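Local coordinates for putative ABC-transporter ATP-binding protein (PDB 1Z47) that probably binds and hydrolyses ATP as the ATPase subunit of an ABC transporter thought to import sulfate, at residues G70-W73 against V79-L82; R59-L64 against V166-E171; E21-Y24 against R29-R32; Q190-D193 against T198-F201. All blocks are in the same frame, centred on the assembly; numbering follows the deposited sequence.

From the N terminus, contact 3 comes first: it closes a four-residue loop between strands 15-22 and 31-32, in the antiparallel sheet. Contact 2 opens next, at the end of helix 54-62, and closes about a hundred residues later on strand 166-170, tying that helix to the core sheet. Nested inside this long loop is contact 1, a tight return from strand 69-74 to the turn at 79-82; V72 also packs on L60. Contact 4 follows in series, joining helix 178-195 to strand 198-203. It touches contact 2 directly, because the strands carrying L167 and T198 are parallel neighbours. Contacts 3 and 1 share the antiparallel sheet without touching; no contacts cross.

Contact 1. Residues G70-W73 against V79-L82; sequences GDVW and VTDL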
ATOM      1  N   GLY B  70      -4.991   2.040  35.333  1.00 58.37           N
ATOM      2  CA  GLY B  70      -5.399   3.174  34.527  1.00 55.91           C
ATOM      3  C   GLY B  70      -6.863   3.072  34.171  1.00 53.07           C
ATOM      4  O   GLY B  70      -7.501   2.056  34.428  1.00 52.42           O
ATOM      5  N   ASP B  71      -7.412   4.122  33.580  1.00 54.58           N
ATOM      6  CA  ASP B  71      -8.822   4.102  33.223  1.00 54.80           C
ATOM      7  C   ASP B  71      -9.098   4.664  31.835  1.00 52.76           C
ATOM      8  O   ASP B  71      -8.292   5.409  31.281  1.00 49.83           O
ATOM      9  CB  ASP B  71      -9.649   4.885  34.256  1.00 57.35           C
ATOM     10  CG  ASP B  71      -9.648   4.231  35.635  1.00 60.10           C
ATOM     11  OD1 ASP B  71      -8.789   4.586  36.470  1.00 56.43           O
ATOM     12  OD2 ASP B  71     -10.506   3.348  35.875  1.00 63.67           O
ATOM     13  N   VAL B  72     -10.255   4.300  31.288  1.00 55.72           N
ATOM     14  CA  VAL B  72     -10.673   4.768  29.973  1.00 56.01           C
ATOM     15  C   VAL B  72     -11.957   5.579  30.088  1.00 56.65           C
ATOM     16  O   VAL B  72     -12.942   5.129  30.669  1.00 55.14           O
ATOM     17  CB  VAL B  72     -10.908   3.593  28.994  1.00 57.41           C
ATOM     18  CG1 VAL B  72     -11.774   2.528  29.648  1.00 55.13           C
ATOM     19  CG2 VAL B  72     -11.567   4.115  27.713  1.00 55.49           C
ATOM     20  N   TRP B  73     -11.933   6.772  29.516  1.00 57.92           N
ATOM     21  CA  TRP B  73     -13.073   7.661  29.557  1.00 58.62           C
ATOM     22  C   TRP B  73     -13.626   7.927  28.173  1.00 60.30           C
ATOM     23  O   TRP B  73     -12.876   8.009  27.199  1.00 60.64           O
ATOM     24  CB  TRP B  73     -12.660   8.986  30.189  1.00 63.78           C
ATOM     25  CG  TRP B  73     -12.367   8.880  31.632  1.00 68.35           C
ATOM     26  CD1 TRP B  73     -11.448   8.070  32.233  1.00 70.15           C
ATOM     27  CD2 TRP B  73     -13.026   9.589  32.677  1.00 70.46           C
ATOM     28  NE1 TRP B  73     -11.496   8.229  33.598  1.00 72.78           N
ATOM     29  CE2 TRP B  73     -12.458   9.158  33.897  1.00 72.89           C
ATOM     30  CE3 TRP B  73     -14.046  10.550  32.702  1.00 71.25           C
ATOM     31  CZ2 TRP B  73     -12.878   9.655  35.133  1.00 74.17           C
ATOM     32  CZ3 TRP B  73     -14.464  11.044  33.927  1.00 73.85           C
ATOM     33  CH2 TRP B  73     -13.879  10.594  35.128  1.00 74.14           C
ATOM     34  N   VAL B  79     -15.718   4.670  31.847  1.00 66.43           N
ATOM     35  CA  VAL B  79     -16.342   3.420  31.424  1.00 64.76           C
ATOM     36  C   VAL B  79     -15.434   2.206  31.557  1.00 62.86           C
ATOM     37  O   VAL B  79     -15.771   1.121  31.090  1.00 61.04           O
ATOM     38  CB  VAL B  79     -16.813   3.523  29.947  1.00 68.09           C
ATOM     39  CG1 VAL B  79     -17.750   4.712  29.781  1.00 67.81           C
ATOM     40  CG2 VAL B  79     -15.608   3.685  29.019  1.00 67.31           C
ATOM     41  N   THR B  80     -14.290   2.390  32.205  1.00 61.89           N
ATOM     42  CA  THR B  80     -13.317   1.321  32.386  1.00 62.05           C
ATOM     43  C   THR B  80     -13.881  -0.066  32.636  1.00 65.20           C
ATOM     44  O   THR B  80     -13.413  -1.043  32.058  1.00 65.67           O
ATOM     45  CB  THR B  80     -12.368   1.613  33.549  1.00 57.86           C
ATOM     46  OG1 THR B  80     -11.748   2.888  33.358  1.00 57.79           O
ATOM     47  CG2 THR B  80     -11.302   0.530  33.630  1.00 52.76           C
ATOM     48  N   ASP B  81     -14.879  -0.155  33.508  1.00 70.05           N
ATOM     49  CA  ASP B  81     -15.458  -1.447  33.849  1.00 72.04           C
ATOM     50  C   ASP B  81     -16.796  -1.769  33.185  1.00 72.98           C
ATOM     51  O   ASP B  81     -17.507  -2.681  33.609  1.00 72.98           O
ATOM     52  CB  ASP B  81     -15.573  -1.555  35.372  1.00 75.39           C
ATOM     53  CG  ASP B  81     -14.213  -1.486  36.063  1.00 78.77           C
ATOM     54  OD1 ASP B  81     -14.175  -1.311  37.300  1.00 79.51           O
ATOM     55  OD2 ASP B  81     -13.180  -1.610  35.364  1.00 80.20           O
ATOM     56  N   LEU B  82     -17.133  -1.043  32.127  1.00 72.45           N
ATOM     57  CA  LEU B  82     -18.387  -1.310  31.437  1.00 73.59           C
ATOM     58  C   LEU B  82     -18.138  -2.177  30.205  1.00 73.85           C
ATOM     59  O   LEU B  82     -17.115  -2.029  29.533  1.00 72.73           O
ATOM     60  CB  LEU B  82     -19.052   0.006  31.027  1.00 73.31           C
ATOM     61  CG  LEU B  82     -19.399   0.927  32.197  1.00 74.16           C
ATOM     62  CD1 LEU B  82     -19.897   2.267  31.682  1.00 72.68           C
ATOM     63  CD2 LEU B  82     -20.442   0.247  33.073  1.00 74.45           C
TER
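V79 makes the first link to the strand: its backbone N donates to V72 O over 3.1 Å. Its CG2 methyl also lies 4.1 Å from V72 CG1, a small apolar contact between two buried, branched side chains, both of which rest on R87 as well. T80 does most of the work. With OG1 anti to its carbonyl carbon (chi1 -55°), the hydroxyl reaches the edge of the strand and is gripped twice: it donates to D71 OD2 at 2.8 Å, on the anti lone pair of that carboxylate, and accepts from V72 N at 2.9 Å with an N-H...O angle of 158°. A threonine suits the place because one hydroxyl can serve both as donor and as stand-in for a backbone carbonyl. Packing is tight here, V72 CG1 coming within 3.4 Å of T80 CA. T80 CG2 lies near the carbonyl O of G70, whose backbone angles by themselves call for glycine, since a CB would jam against the preceding carbonyl. Beyond T80 the chain swings off through D81, and L82 N bonds back to V79 O at 2.8 Å, closing a type I turn. The whole continues a beta hairpin, strands 69-74 and 77-78, in the antiparallel beta subdomain of an ABC ATPase.

Contact 2. Residues R59-L64 against V166-E171; sequences RLIAGL and VLLFDE
L168 reaches from its strand to the last turn of helix 54-62 and touches it with both methyls. CD1 lies 3.7 Å from A62 CB, while CD2 meets I61 CG2 at 4.0 Å, the leucine and isoleucine side chains crossing obliquely. The leucine leaves its backbone with CG anti to the carbonyl carbon (chi1 -53°), which carries the fork across to the helix. Alanine suits position 62 because its lone methyl lets the leucine come close to the helix backbone, CD1 being 3.7 Å from A62 N; the branched I61 fills the space beside it and goes on to pack against I15 and F17.

Further out, a water links the two segments more loosely. It donates to D170 OD1 over a doubtfully short 2.5 Å and accepts a weak bond from R59 NH2 at 3.4 Å, so little rests on this bridge. R59 is positioned by a salt bridge from NH1 to E65 and by L64 CB, which lies 3.3 Å above one face of the guanidinium. G63 ends the helix: its N still bonds to R59 O at 2.9 Å, but its positive phi (101°) would press a CB against the carbonyl before it. On the strand side, L168 also packs on V200 of the neighbouring strand. Helix against strand in this way is the core of the P-loop NTPase fold: the helix follows the probable Walker A loop, and the hydrophobic run and acidic pair of VLLFDE are consistent with a Walker B motif.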
ATOM      1  N   ARG B  59      -9.146  -2.223  21.238  1.00 37.07           N
ATOM      2  CA  ARG B  59      -9.972  -3.146  22.020  1.00 41.22           C
ATOM      3  C   ARG B  59     -10.262  -2.618  23.444  1.00 46.21           C
ATOM      4  O   ARG B  59     -11.310  -2.930  24.015  1.00 44.05           O
ATOM      5  CB  ARG B  59      -9.312  -4.526  22.088  1.00 40.95           C
ATOM      6  CG  ARG B  59      -9.218  -5.211  20.719  1.00 43.93           C
ATOM      7  CD  ARG B  59      -8.355  -6.456  20.770  1.00 46.38           C
ATOM      8  NE  ARG B  59      -8.877  -7.411  21.738  1.00 54.66           N
ATOM      9  CZ  ARG B  59     -10.054  -8.025  21.627  1.00 56.86           C
ATOM     10  NH1 ARG B  59     -10.449  -8.876  22.569  1.00 54.82           N
ATOM     11  NH2 ARG B  59     -10.825  -7.797  20.567  1.00 56.00           N
ATOM     12  N   LEU B  60      -9.348  -1.822  24.002  1.00 43.72           N
ATOM     13  CA  LEU B  60      -9.552  -1.235  25.338  1.00 48.47           C
ATOM     14  C   LEU B  60     -10.655  -0.178  25.262  1.00 48.61           C
ATOM     15  O   LEU B  60     -11.364   0.052  26.240  1.00 48.98           O
ATOM     16  CB  LEU B  60      -8.283  -0.547  25.862  1.00 48.85           C
ATOM     17  CG  LEU B  60      -7.331  -1.180  26.884  1.00 51.90           C
ATOM     18  CD1 LEU B  60      -8.123  -1.921  27.954  1.00 55.01           C
ATOM     19  CD2 LEU B  60      -6.373  -2.109  26.208  1.00 52.77           C
ATOM     20  N   ILE B  61     -10.777   0.482  24.111  1.00 47.72           N
ATOM     21  CA  ILE B  61     -11.810   1.495  23.928  1.00 50.08           C
ATOM     22  C   ILE B  61     -13.167   0.797  23.748  1.00 52.47           C
ATOM     23  O   ILE B  61     -14.214   1.302  24.184  1.00 50.82           O
ATOM     24  CB  ILE B  61     -11.542   2.369  22.684  1.00 48.77           C
ATOM     25  CG1 ILE B  61     -10.228   3.133  22.838  1.00 50.11           C
ATOM     26  CG2 ILE B  61     -12.693   3.358  22.487  1.00 52.37           C
ATOM     27  CD1 ILE B  61      -9.835   3.936  21.596  1.00 48.90           C
ATOM     28  N   ALA B  62     -13.142  -0.371  23.109  1.00 49.93           N
ATOM     29  CA  ALA B  62     -14.367  -1.139  22.868  1.00 47.78           C
ATOM     30  C   ALA B  62     -14.884  -1.818  24.134  1.00 50.87           C
ATOM     31  O   ALA B  62     -16.086  -2.004  24.311  1.00 52.12           O
ATOM     32  CB  ALA B  62     -14.118  -2.188  21.787  1.00 48.12           C
ATOM     33  N   GLY B  63     -13.975  -2.191  25.020  1.00 49.28           N
ATOM     34  CA  GLY B  63     -14.383  -2.862  26.230  1.00 48.22           C
ATOM     35  C   GLY B  63     -14.130  -4.336  26.042  1.00 47.57           C
ATOM     36  O   GLY B  63     -14.426  -5.136  26.913  1.00 44.35           O
ATOM     37  N   LEU B  64     -13.569  -4.694  24.889  1.00 49.74           N
ATOM     38  CA  LEU B  64     -13.258  -6.093  24.605  1.00 52.15           C
ATOM     39  C   LEU B  64     -12.102  -6.538  25.490  1.00 52.99           C
ATOM     40  O   LEU B  64     -11.892  -7.726  25.702  1.00 51.89           O
ATOM     41  CB  LEU B  64     -12.896  -6.265  23.129  1.00 51.31           C
ATOM     42  CG  LEU B  64     -14.115  -6.155  22.206  1.00 54.39           C
ATOM     43  CD1 LEU B  64     -13.669  -5.947  20.761  1.00 55.57           C
ATOM     44  CD2 LEU B  64     -14.971  -7.425  22.357  1.00 49.78           C
ATOM     45  N   VAL B 166     -18.872   6.695  19.484  1.00 45.80           N
ATOM     46  CA  VAL B 166     -17.562   6.345  18.948  1.00 41.86           C
ATOM     47  C   VAL B 166     -17.658   5.231  17.906  1.00 39.34           C
ATOM     48  O   VAL B 166     -18.425   4.286  18.042  1.00 44.13           O
ATOM     49  CB  VAL B 166     -16.600   5.911  20.082  1.00 41.66           C
ATOM     50  CG1 VAL B 166     -15.211   5.661  19.509  1.00 41.28           C
ATOM     51  CG2 VAL B 166     -16.526   7.006  21.170  1.00 42.55           C
ATOM     52  N   LEU B 167     -16.849   5.367  16.862  1.00 40.57           N
ATOM     53  CA  LEU B 167     -16.796   4.411  15.773  1.00 39.98           C
ATOM     54  C   LEU B 167     -15.365   3.819  15.771  1.00 33.61           C
ATOM     55  O   LEU B 167     -14.387   4.574  15.696  1.00 38.77           O
ATOM     56  CB  LEU B 167     -17.091   5.160  14.475  1.00 37.67           C
ATOM     57  CG  LEU B 167     -17.746   4.436  13.297  1.00 46.90           C
ATOM     58  CD1 LEU B 167     -19.077   3.822  13.726  1.00 46.29           C
ATOM     59  CD2 LEU B 167     -17.965   5.440  12.166  1.00 39.28           C
ATOM     60  N   LEU B 168     -15.261   2.497  15.896  1.00 30.50           N
ATOM     61  CA  LEU B 168     -13.965   1.807  15.905  1.00 32.22           C
ATOM     62  C   LEU B 168     -13.737   0.889  14.692  1.00 36.85           C
ATOM     63  O   LEU B 168     -14.547  -0.008  14.418  1.00 38.83           O
ATOM     64  CB  LEU B 168     -13.840   0.977  17.177  1.00 35.86           C
ATOM     65  CG  LEU B 168     -14.099   1.761  18.472  1.00 37.12           C
ATOM     66  CD1 LEU B 168     -13.959   0.832  19.666  1.00 35.58           C
ATOM     67  CD2 LEU B 168     -13.124   2.933  18.557  1.00 37.50           C
ATOM     68  N   PHE B 169     -12.615   1.073  13.989  1.00 35.93           N
ATOM     69  CA  PHE B 169     -12.318   0.226  12.817  1.00 38.74           C
ATOM     70  C   PHE B 169     -11.091  -0.642  13.081  1.00 39.43           C
ATOM     71  O   PHE B 169     -10.031  -0.114  13.397  1.00 37.75           O
ATOM     72  CB  PHE B 169     -12.044   1.093  11.581  1.00 35.62           C
ATOM     73  CG  PHE B 169     -13.209   1.936  11.156  1.00 36.14           C
ATOM     74  CD1 PHE B 169     -13.521   3.109  11.833  1.00 37.76           C
ATOM     75  CD2 PHE B 169     -14.011   1.542  10.089  1.00 39.22           C
ATOM     76  CE1 PHE B 169     -14.615   3.880  11.456  1.00 42.25           C
ATOM     77  CE2 PHE B 169     -15.112   2.300   9.698  1.00 37.21           C
ATOM     78  CZ  PHE B 169     -15.415   3.472  10.384  1.00 43.35           C
ATOM     79  N   ASP B 170     -11.223  -1.959  12.980  1.00 38.20           N
ATOM     80  CA  ASP B 170     -10.060  -2.819  13.182  1.00 48.43           C
ATOM     81  C   ASP B 170      -9.619  -3.452  11.857  1.00 52.69           C
ATOM     82  O   ASP B 170      -9.973  -4.602  11.576  1.00 54.24           O
ATOM     83  CB  ASP B 170     -10.364  -3.921  14.190  1.00 47.19           C
ATOM     84  CG  ASP B 170      -9.109  -4.646  14.666  1.00 53.92           C
ATOM     85  OD1 ASP B 170      -9.257  -5.643  15.404  1.00 58.23           O
ATOM     86  OD2 ASP B 170      -7.972  -4.224  14.322  1.00 51.51           O
ATOM     87  N   GLU B 171      -8.866  -2.689  11.054  1.00 55.16           N
ATOM     88  CA  GLU B 171      -8.345  -3.147   9.756  1.00 59.06           C
ATOM     89  C   GLU B 171      -9.397  -3.943   8.991  1.00 60.90           C
ATOM     90  O   GLU B 171      -9.110  -5.012   8.443  1.00 57.29           O
ATOM     91  CB  GLU B 171      -7.104  -4.030   9.961  1.00 61.31           C
ATOM     92  CG  GLU B 171      -7.415  -5.355  10.651  1.00 71.04           C
ATOM     93  CD  GLU B 171      -6.252  -6.335  10.652  1.00 79.87           C
ATOM     94  OE1 GLU B 171      -5.786  -6.729   9.551  1.00 81.34           O
ATOM     95  OE2 GLU B 171      -5.814  -6.717  11.762  1.00 83.03           O
TER
HETATM   96  O   HOH W   1      -9.928  -6.750  17.501  1.00 52.05           O

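Contact 3. Residues E21-Y24 against R29-R32; sequences EKIY and RSVR
K22 and V31 form an antiparallel hydrogen-bonded pair. K22 N donates to V31 O at 3.0 Å, and V31 N returns a 2.7 Å bond to K22 O. A side chain continues the ladder: S30 OG accepts from Y24 N at 2.9 Å and is also bonded to G27 O inside the loop, so a small hydroxyl braces this beta hairpin of strands 15-22 and 31-32. Y24 probably matches the A-loop aromatic that stacks on adenine in related ABC ATPases.

Aromatic contacts centre on that ring. R29 CB sits over one face, 4.0 Å from the centroid in a CH-pi contact, and the chain, bent at chi3 (45°), brings NE 3.7 Å above the ring plane, displaced toward the rim. The guanidinium is turned 56° from the ring plane, and NH1 donates from its edge to Y24 OH at 3.2 Å. K22 NZ adds a weak bond to that hydroxyl. Replacing Y24 by a leucine would probably cost R29 the ring face under its CB and NE and the phenolic acceptor of NH1, leaving the guanidinium freer to turn.

A looser van der Waals contact brings the I23 CG2 methyl to R32 NH1 at 4.0 Å, the two side chains crossing at about a right angle.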
ATOM      1  N   GLU B  21      -2.697   0.565  31.393  1.00 51.90           N
ATOM      2  CA  GLU B  21      -1.674  -0.452  31.309  1.00 55.49           C
ATOM      3  C   GLU B  21      -2.324  -1.818  31.159  1.00 54.39           C
ATOM      4  O   GLU B  21      -3.257  -2.151  31.884  1.00 54.43           O
ATOM      5  CB  GLU B  21      -0.826  -0.396  32.579  1.00 58.72           C
ATOM      6  CG  GLU B  21       0.232  -1.456  32.700  1.00 66.52           C
ATOM      7  CD  GLU B  21       0.943  -1.386  34.046  1.00 71.05           C
ATOM      8  OE1 GLU B  21       1.565  -0.333  34.338  1.00 67.46           O
ATOM      9  OE2 GLU B  21       0.862  -2.380  34.807  1.00 72.64           O
ATOM     10  N   LYS B  22      -1.816  -2.598  30.208  1.00 53.98           N
ATOM     11  CA  LYS B  22      -2.300  -3.943  29.915  1.00 53.13           C
ATOM     12  C   LYS B  22      -1.085  -4.614  29.291  1.00 52.97           C
ATOM     13  O   LYS B  22      -0.791  -4.418  28.119  1.00 48.70           O
ATOM     14  CB  LYS B  22      -3.436  -3.876  28.904  1.00 56.66           C
ATOM     15  CG  LYS B  22      -4.627  -4.742  29.226  1.00 60.66           C
ATOM     16  CD  LYS B  22      -4.360  -6.214  29.011  1.00 60.60           C
ATOM     17  CE  LYS B  22      -5.690  -6.953  28.990  1.00 63.45           C
ATOM     18  NZ  LYS B  22      -5.554  -8.416  28.835  1.00 64.48           N
ATOM     19  N   ILE B  23      -0.386  -5.403  30.089  1.00 52.77           N
ATOM     20  CA  ILE B  23       0.844  -6.058  29.658  1.00 53.57           C
ATOM     21  C   ILE B  23       0.689  -7.542  29.357  1.00 50.20           C
ATOM     22  O   ILE B  23       0.049  -8.276  30.110  1.00 51.23           O
ATOM     23  CB  ILE B  23       1.919  -5.857  30.754  1.00 52.22           C
ATOM     24  CG1 ILE B  23       2.132  -4.358  30.960  1.00 54.21           C
ATOM     25  CG2 ILE B  23       3.224  -6.550  30.381  1.00 55.17           C
ATOM     26  CD1 ILE B  23       2.780  -4.008  32.270  1.00 58.11           C
ATOM     27  N   TYR B  24       1.265  -7.979  28.246  1.00 48.32           N
ATOM     28  CA  TYR B  24       1.210  -9.388  27.872  1.00 49.05           C
ATOM     29  C   TYR B  24       2.615  -9.945  28.060  1.00 50.02           C
ATOM     30  O   TYR B  24       3.577  -9.426  27.492  1.00 54.16           O
ATOM     31  CB  TYR B  24       0.753  -9.555  26.416  1.00 49.23           C
ATOM     32  CG  TYR B  24      -0.698  -9.181  26.179  1.00 46.94           C
ATOM     33  CD1 TYR B  24      -1.089  -7.851  26.045  1.00 48.56           C
ATOM     34  CD2 TYR B  24      -1.682 -10.167  26.120  1.00 50.00           C
ATOM     35  CE1 TYR B  24      -2.441  -7.500  25.854  1.00 48.12           C
ATOM     36  CE2 TYR B  24      -3.028  -9.835  25.937  1.00 53.19           C
ATOM     37  CZ  TYR B  24      -3.399  -8.502  25.806  1.00 51.87           C
ATOM     38  OH  TYR B  24      -4.731  -8.189  25.660  1.00 54.01           O
ATOM     39  N   ARG B  29       1.442  -6.761  21.858  1.00 39.37           N
ATOM     40  CA  ARG B  29       0.106  -6.402  22.308  1.00 40.54           C
ATOM     41  C   ARG B  29       0.100  -5.613  23.614  1.00 41.78           C
ATOM     42  O   ARG B  29      -0.933  -5.026  23.969  1.00 34.62           O
ATOM     43  CB  ARG B  29      -0.766  -7.652  22.453  1.00 42.49           C
ATOM     44  CG  ARG B  29      -0.955  -8.435  21.159  1.00 50.97           C
ATOM     45  CD  ARG B  29      -1.771  -9.692  21.381  1.00 53.58           C
ATOM     46  NE  ARG B  29      -2.949  -9.422  22.205  1.00 63.95           N
ATOM     47  CZ  ARG B  29      -4.116 -10.048  22.073  1.00 66.61           C
ATOM     48  NH1 ARG B  29      -5.132  -9.739  22.874  1.00 68.72           N
ATOM     49  NH2 ARG B  29      -4.274 -10.972  21.130  1.00 68.34           N
ATOM     50  N   SER B  30       1.233  -5.593  24.328  1.00 37.35           N
ATOM     51  CA  SER B  30       1.299  -4.843  25.591  1.00 39.06           C
ATOM     52  C   SER B  30       1.067  -3.350  25.369  1.00 41.56           C
ATOM     53  O   SER B  30       1.462  -2.784  24.338  1.00 40.52           O
ATOM     54  CB  SER B  30       2.666  -4.982  26.287  1.00 32.34           C
ATOM     55  OG  SER B  30       2.962  -6.319  26.656  1.00 36.18           O
ATOM     56  N   VAL B  31       0.429  -2.728  26.358  1.00 37.91           N
ATOM     57  CA  VAL B  31       0.154  -1.296  26.367  1.00 40.43           C
ATOM     58  C   VAL B  31       0.867  -0.898  27.657  1.00 44.26           C
ATOM     59  O   VAL B  31       0.496  -1.363  28.743  1.00 47.25           O
ATOM     60  CB  VAL B  31      -1.365  -1.026  26.467  1.00 39.57           C
ATOM     61  CG1 VAL B  31      -1.631   0.471  26.443  1.00 41.45           C
ATOM     62  CG2 VAL B  31      -2.087  -1.710  25.295  1.00 44.60           C
ATOM     63  N   ARG B  32       1.878  -0.045  27.545  1.00 46.86           N
ATOM     64  CA  ARG B  32       2.697   0.297  28.699  1.00 47.86           C
ATOM     65  C   ARG B  32       2.559   1.671  29.356  1.00 48.36           C
ATOM     66  O   ARG B  32       3.482   2.486  29.301  1.00 47.08           O
ATOM     67  CB  ARG B  32       4.160   0.019  28.317  1.00 43.65           C
ATOM     68  CG  ARG B  32       4.371  -1.395  27.783  1.00 41.13           C
ATOM     69  CD  ARG B  32       5.818  -1.667  27.336  1.00 39.47           C
ATOM     70  NE  ARG B  32       5.961  -2.970  26.675  1.00 43.79           N
ATOM     71  CZ  ARG B  32       6.033  -4.142  27.300  1.00 46.67           C
ATOM     72  NH1 ARG B  32       5.980  -4.211  28.630  1.00 46.89           N
ATOM     73  NH2 ARG B  32       6.144  -5.258  26.592  1.00 45.49           N
TER

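Contact 4. Residues Q190-D193 against T198-F201; sequences QVHD and TSVF
H192 and S199 join a helix to the strand that follows it through a single buried polar contact, within the beta-alpha-beta unit of strand 166-170, helix 178-195 and strand 198-203. The hydrogen bond runs between H192 ND1 and S199 OG, 3.0 Å apart, and either atom could be the donor. The serine oxygen comes to the edge of the imidazole, near its plane, although the bond is somewhat bent at 145°. Two rotations set up the meeting. The imidazole extends from the helix with CG anti to its own N (chi1 169°) and stands nearly upright on its stem (chi2 87°), presenting ND1 to the strand. S199 CB, 3.5 Å from H192 ND1, packs alongside the bond, and H192 CE1 reaches as far as T198 C at 4.4 Å.

The residue types fit: serine is small enough to let a ring lie between helix and sheet, and histidine has a nitrogen for each side. Its NE2 makes a weak hydrogen bond with G41 O, so both nitrogens are engaged in this buried place. D193 OD2 lies in the ring plane at the edge and is itself salt-bridged to R189. A leucine in place of H192 would probably leave the S199 hydroxyl without this partner and break the weak tie to G41.

Around the pair, M43 of strand 43-47 packs against both side chains. L167 of strand 166-170 touches S199 from the strand on the other side, so the serine sits on an inner strand of the mixed sheet, between its parallel neighbours 166-170 and 43-47, with helix 178-195 packed over it and helix 148-160 meeting V191 beyond.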
ATOM      1  N   GLN B 190     -15.506  10.279   3.998  1.00 42.50           N
ATOM      2  CA  GLN B 190     -16.663  11.115   3.653  1.00 46.22           C
ATOM      3  C   GLN B 190     -17.824  10.853   4.625  1.00 43.78           C
ATOM      4  O   GLN B 190     -18.508  11.784   5.077  1.00 43.82           O
ATOM      5  CB  GLN B 190     -17.104  10.861   2.199  1.00 49.46           C
ATOM      6  CG  GLN B 190     -18.491  11.398   1.881  1.00 61.49           C
ATOM      7  CD  GLN B 190     -18.900  11.180   0.434  1.00 68.35           C
ATOM      8  OE1 GLN B 190     -18.449  11.899  -0.464  1.00 73.02           O
ATOM      9  NE2 GLN B 190     -19.756  10.182   0.199  1.00 67.13           N
ATOM     10  N   VAL B 191     -18.036   9.590   4.966  1.00 40.61           N
ATOM     11  CA  VAL B 191     -19.102   9.258   5.893  1.00 37.85           C
ATOM     12  C   VAL B 191     -18.807   9.914   7.255  1.00 41.85           C
ATOM     13  O   VAL B 191     -19.662  10.598   7.824  1.00 39.70           O
ATOM     14  CB  VAL B 191     -19.253   7.735   6.018  1.00 37.35           C
ATOM     15  CG1 VAL B 191     -20.109   7.382   7.222  1.00 40.64           C
ATOM     16  CG2 VAL B 191     -19.907   7.185   4.745  1.00 35.59           C
ATOM     17  N   HIS B 192     -17.588   9.726   7.762  1.00 39.29           N
ATOM     18  CA  HIS B 192     -17.195  10.320   9.037  1.00 38.16           C
ATOM     19  C   HIS B 192     -17.479  11.824   9.098  1.00 37.43           C
ATOM     20  O   HIS B 192     -18.026  12.324  10.072  1.00 38.26           O
ATOM     21  CB  HIS B 192     -15.700  10.115   9.286  1.00 40.48           C
ATOM     22  CG  HIS B 192     -15.174  10.909  10.439  1.00 30.49           C
ATOM     23  ND1 HIS B 192     -15.211  10.450  11.739  1.00 35.58           N
ATOM     24  CD2 HIS B 192     -14.603  12.137  10.484  1.00 37.35           C
ATOM     25  CE1 HIS B 192     -14.679  11.361  12.539  1.00 37.74           C
ATOM     26  NE2 HIS B 192     -14.303  12.394  11.804  1.00 41.62           N
ATOM     27  N   ASP B 193     -17.072  12.542   8.067  1.00 40.86           N
ATOM     28  CA  ASP B 193     -17.272  13.968   8.051  1.00 45.26           C
ATOM     29  C   ASP B 193     -18.744  14.292   8.051  1.00 48.33           C
ATOM     30  O   ASP B 193     -19.162  15.325   8.575  1.00 45.66           O
ATOM     31  CB  ASP B 193     -16.572  14.572   6.837  1.00 45.95           C
ATOM     32  CG  ASP B 193     -15.063  14.505   6.969  1.00 46.98           C
ATOM     33  OD1 ASP B 193     -14.340  14.713   5.971  1.00 42.74           O
ATOM     34  OD2 ASP B 193     -14.610  14.240   8.097  1.00 44.12           O
ATOM     35  N   THR B 198     -16.965  10.419  16.344  1.00 46.99           N
ATOM     36  CA  THR B 198     -15.558  10.344  16.756  1.00 44.34           C
ATOM     37  C   THR B 198     -15.092   8.974  16.242  1.00 43.34           C
ATOM     38  O   THR B 198     -15.697   7.954  16.565  1.00 37.36           O
ATOM     39  CB  THR B 198     -15.422  10.371  18.302  1.00 47.59           C
ATOM     40  OG1 THR B 198     -15.940  11.612  18.808  1.00 46.79           O
ATOM     41  CG2 THR B 198     -13.947  10.221  18.722  1.00 45.11           C
ATOM     42  N   SER B 199     -14.019   8.936  15.458  1.00 37.19           N
ATOM     43  CA  SER B 199     -13.573   7.663  14.906  1.00 41.63           C
ATOM     44  C   SER B 199     -12.099   7.335  15.167  1.00 34.25           C
ATOM     45  O   SER B 199     -11.246   8.216  15.119  1.00 40.08           O
ATOM     46  CB  SER B 199     -13.820   7.661  13.394  1.00 43.33           C
ATOM     47  OG  SER B 199     -15.195   7.790  13.077  1.00 43.00           O
ATOM     48  N   VAL B 200     -11.826   6.063  15.432  1.00 38.46           N
ATOM     49  CA  VAL B 200     -10.462   5.590  15.685  1.00 33.80           C
ATOM     50  C   VAL B 200     -10.251   4.339  14.818  1.00 35.17           C
ATOM     51  O   VAL B 200     -11.096   3.440  14.809  1.00 31.58           O
ATOM     52  CB  VAL B 200     -10.246   5.162  17.161  1.00 31.09           C
ATOM     53  CG1 VAL B 200      -8.738   4.964  17.432  1.00 34.20           C
ATOM     54  CG2 VAL B 200     -10.811   6.215  18.118  1.00 33.79           C
ATOM     55  N   PHE B 201      -9.126   4.265  14.108  1.00 32.55           N
ATOM     56  CA  PHE B 201      -8.881   3.085  13.283  1.00 33.18           C
ATOM     57  C   PHE B 201      -7.449   2.615  13.505  1.00 34.17           C
ATOM     58  O   PHE B 201      -6.584   3.395  13.887  1.00 34.94           O
ATOM     59  CB  PHE B 201      -9.147   3.394  11.801  1.00 29.75           C
ATOM     60  CG  PHE B 201      -8.207   4.400  11.198  1.00 35.15           C
ATOM     61  CD1 PHE B 201      -7.065   3.985  10.501  1.00 31.66           C
ATOM     62  CD2 PHE B 201      -8.483   5.766  11.287  1.00 29.34           C
ATOM     63  CE1 PHE B 201      -6.227   4.921   9.902  1.00 35.17           C
ATOM     64  CE2 PHE B 201      -7.661   6.712  10.700  1.00 36.21           C
ATOM     65  CZ  PHE B 201      -6.521   6.297   9.998  1.00 40.62           C
TER